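Long-range contact in erythromycin dehydratase (Saccharopolyspora erythraea, PDB 3EL6), which probably dehydrates beta-hydroxyacyl intermediates to alpha,beta-unsaturated ones as a domain of the modular polyketide synthase that builds the erythromycin macrolide core: residues A[50-55]-A[91-96]. Numbering follows the deposited sequence.
Sequences GGAVFT and EDVGLP
G50 meets V93 through a single water. The water donates to both carbonyls, at 2.8 Å from G50 O and 2.8 Å from V93 O. It thereby joins the turn before a strand to the end of a helix. G51 leads on from there, its N hydrogen-bonded to H49 ND1. A52 points its CB toward the helix. Its CB lies 4.0 Å from V93 CG1, a plain apolar contact. With chi1 at -53°, CG1 of V93 lies anti to its carbonyl carbon and is the methyl that meets both A52 and F54. The setting is the double hotdog fold of the dehydratase, in which each of two hotdogs wraps its sheet round a long helix; helix 79-93 is that of the first. Here strand 52-58 passes the C-terminal end of helix 79-93. That end is closed by a Schellman motif, with G94 as the C-prime residue at positive phi. V53 faces the other way and packs on V46 of the second subunit. F54 turns back toward the helix and brings its ring edge to the last turn. V93 CG1 sits near the ring plane, 4.0 Å from F54 CZ. The D92 carboxylate comes to the same edge, with D92 OD2 3.5 Å from F54 CZ. Ring and carboxylate planes stand 88° apart. An edge approach of this kind sets the carboxylate against the slightly positive ring hydrogens, which is probably mildly favourable. The stronger partner of D92 OD2 is R33, in a salt bridge. F54 also packs on M118 and V120 of strand 114-123 and on A43 of strand 40-45.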
ATOM      1  N   GLY A  50      -6.106   2.688  -7.796  1.00 31.03           N
ATOM      2  CA  GLY A  50      -5.284   3.791  -8.317  1.00 30.36           C
ATOM      3  C   GLY A  50      -4.631   4.607  -7.216  1.00 29.55           C
ATOM      4  O   GLY A  50      -3.925   5.609  -7.507  1.00 30.52           O
ATOM      5  N   GLY A  51      -4.866   4.226  -5.949  1.00 27.27           N
ATOM      6  CA  GLY A  51      -4.125   4.851  -4.837  1.00 25.16           C
ATOM      7  C   GLY A  51      -2.690   4.343  -4.692  1.00 22.76           C
ATOM      8  O   GLY A  51      -2.121   3.680  -5.592  1.00 21.53           O
ATOM      9  N   ALA A  52      -2.075   4.644  -3.545  1.00 21.70           N
ATOM     10  CA  ALA A  52      -0.707   4.326  -3.371  1.00 20.71           C
ATOM     11  C   ALA A  52      -0.310   4.484  -1.923  1.00 21.34           C
ATOM     12  O   ALA A  52      -0.965   5.225  -1.194  1.00 22.75           O
ATOM     13  CB  ALA A  52       0.161   5.206  -4.262  1.00 22.04           C
ATOM     14  N   VAL A  53       0.751   3.781  -1.505  1.00 20.73           N
ATOM     15  CA  VAL A  53       1.320   3.983  -0.170  1.00 21.33           C
ATOM     16  C   VAL A  53       2.795   4.396  -0.292  1.00 21.50           C
ATOM     17  O   VAL A  53       3.548   3.814  -1.075  1.00 21.97           O
ATOM     18  CB  VAL A  53       1.221   2.700   0.720  1.00 21.97           C
ATOM     19  CG1 VAL A  53       1.722   2.983   2.158  1.00 23.15           C
ATOM     20  CG2 VAL A  53      -0.230   2.194   0.719  1.00 21.48           C
ATOM     21  N   PHE A  54       3.175   5.401   0.477  1.00 22.65           N
ATOM     22  CA  PHE A  54       4.541   6.001   0.399  1.00 23.01           C
ATOM     23  C   PHE A  54       5.205   5.867   1.736  1.00 25.29           C
ATOM     24  O   PHE A  54       4.541   6.149   2.757  1.00 27.22           O
ATOM     25  CB  PHE A  54       4.420   7.525   0.048  1.00 21.99           C
ATOM     26  CG  PHE A  54       3.713   7.779  -1.254  1.00 22.76           C
ATOM     27  CD1 PHE A  54       2.319   7.974  -1.298  1.00 21.47           C
ATOM     28  CD2 PHE A  54       4.452   7.824  -2.465  1.00 19.92           C
ATOM     29  CE1 PHE A  54       1.647   8.187  -2.529  1.00 21.31           C
ATOM     30  CE2 PHE A  54       3.775   8.044  -3.703  1.00 22.23           C
ATOM     31  CZ  PHE A  54       2.378   8.235  -3.725  1.00 20.68           C
ATOM     32  N   THR A  55       6.479   5.459   1.772  1.00 25.94           N
ATOM     33  CA  THR A  55       7.173   5.459   3.070  1.00 27.94           C
ATOM     34  C   THR A  55       8.442   6.337   3.030  1.00 26.72           C
ATOM     35  O   THR A  55       9.025   6.535   1.967  1.00 24.83           O
ATOM     36  CB  THR A  55       7.366   4.038   3.618  1.00 29.63           C
ATOM     37  OG1 THR A  55       6.126   3.300   3.390  1.00 33.30           O
ATOM     38  CG2 THR A  55       7.692   4.039   5.181  1.00 32.05           C
ATOM     39  N   GLU A  91       1.140  14.667  -6.765  1.00 18.93           N
ATOM     40  CA  GLU A  91       1.737  14.655  -8.091  1.00 20.30           C
ATOM     41  C   GLU A  91       2.000  13.223  -8.575  1.00 20.26           C
ATOM     42  O   GLU A  91       1.779  12.870  -9.762  1.00 22.06           O
ATOM     43  CB  GLU A  91       3.038  15.504  -8.112  1.00 21.19           C
ATOM     44  CG  GLU A  91       3.649  15.608  -9.513  1.00 25.27           C
ATOM     45  CD  GLU A  91       2.721  16.354 -10.560  1.00 28.14           C
ATOM     46  OE1 GLU A  91       2.707  15.906 -11.716  1.00 34.17           O
ATOM     47  OE2 GLU A  91       2.048  17.387 -10.278  1.00 27.66           O
ATOM     48  N   ASP A  92       2.487  12.375  -7.691  1.00 19.76           N
ATOM     49  CA  ASP A  92       2.765  10.974  -8.056  1.00 21.13           C
ATOM     50  C   ASP A  92       1.453  10.256  -8.504  1.00 20.51           C
ATOM     51  O   ASP A  92       1.456   9.510  -9.500  1.00 21.11           O
ATOM     52  CB  ASP A  92       3.361  10.215  -6.835  1.00 20.88           C
ATOM     53  CG  ASP A  92       3.763   8.754  -7.196  1.00 28.26           C
ATOM     54  OD1 ASP A  92       4.929   8.544  -7.559  1.00 28.83           O
ATOM     55  OD2 ASP A  92       2.890   7.846  -7.147  1.00 27.65           O
ATOM     56  N   VAL A  93       0.379  10.400  -7.731  1.00 20.10           N
ATOM     57  CA  VAL A  93      -0.905   9.708  -8.052  1.00 21.48           C
ATOM     58  C   VAL A  93      -1.697  10.380  -9.190  1.00 22.61           C
ATOM     59  O   VAL A  93      -2.666   9.821  -9.728  1.00 24.04           O
ATOM     60  CB  VAL A  93      -1.832   9.455  -6.823  1.00 22.72           C
ATOM     61  CG1 VAL A  93      -1.060   8.734  -5.754  1.00 21.87           C
ATOM     62  CG2 VAL A  93      -2.468  10.760  -6.233  1.00 23.49           C
ATOM     63  N   GLY A  94      -1.296  11.580  -9.555  1.00 21.53           N
ATOM     64  CA  GLY A  94      -1.990  12.325 -10.635  1.00 22.15           C
ATOM     65  C   GLY A  94      -3.124  13.262 -10.182  1.00 20.55           C
ATOM     66  O   GLY A  94      -3.984  13.625 -10.994  1.00 21.38           O
ATOM     67  N   LEU A  95      -3.145  13.615  -8.903  1.00 19.44           N
ATOM     68  CA  LEU A  95      -4.092  14.592  -8.344  1.00 19.10           C
ATOM     69  C   LEU A  95      -3.276  15.631  -7.553  1.00 19.43           C
ATOM     70  O   LEU A  95      -3.021  15.460  -6.363  1.00 19.90           O
ATOM     71  CB  LEU A  95      -5.097  13.889  -7.428  1.00 19.62           C
ATOM     72  CG  LEU A  95      -6.146  13.015  -8.139  1.00 21.44           C
ATOM     73  CD1 LEU A  95      -6.950  12.334  -6.987  1.00 19.94           C
ATOM     74  CD2 LEU A  95      -7.066  13.866  -8.997  1.00 18.99           C
ATOM     75  N   PRO A  96      -2.844  16.697  -8.226  1.00 19.14           N
ATOM     76  CA  PRO A  96      -1.716  17.473  -7.721  1.00 19.56           C
ATOM     77  C   PRO A  96      -2.107  18.604  -6.769  1.00 19.93           C
ATOM     78  O   PRO A  96      -1.212  19.257  -6.159  1.00 21.00           O
ATOM     79  CB  PRO A  96      -1.059  17.992  -9.008  1.00 20.24           C
ATOM     80  CG  PRO A  96      -2.250  18.263  -9.901  1.00 21.52           C
ATOM     81  CD  PRO A  96      -3.136  17.003  -9.641  1.00 19.44           C
TER
HETATM   82  O   HOH W   1      -3.030   7.030  -9.718  1.00 37.18           O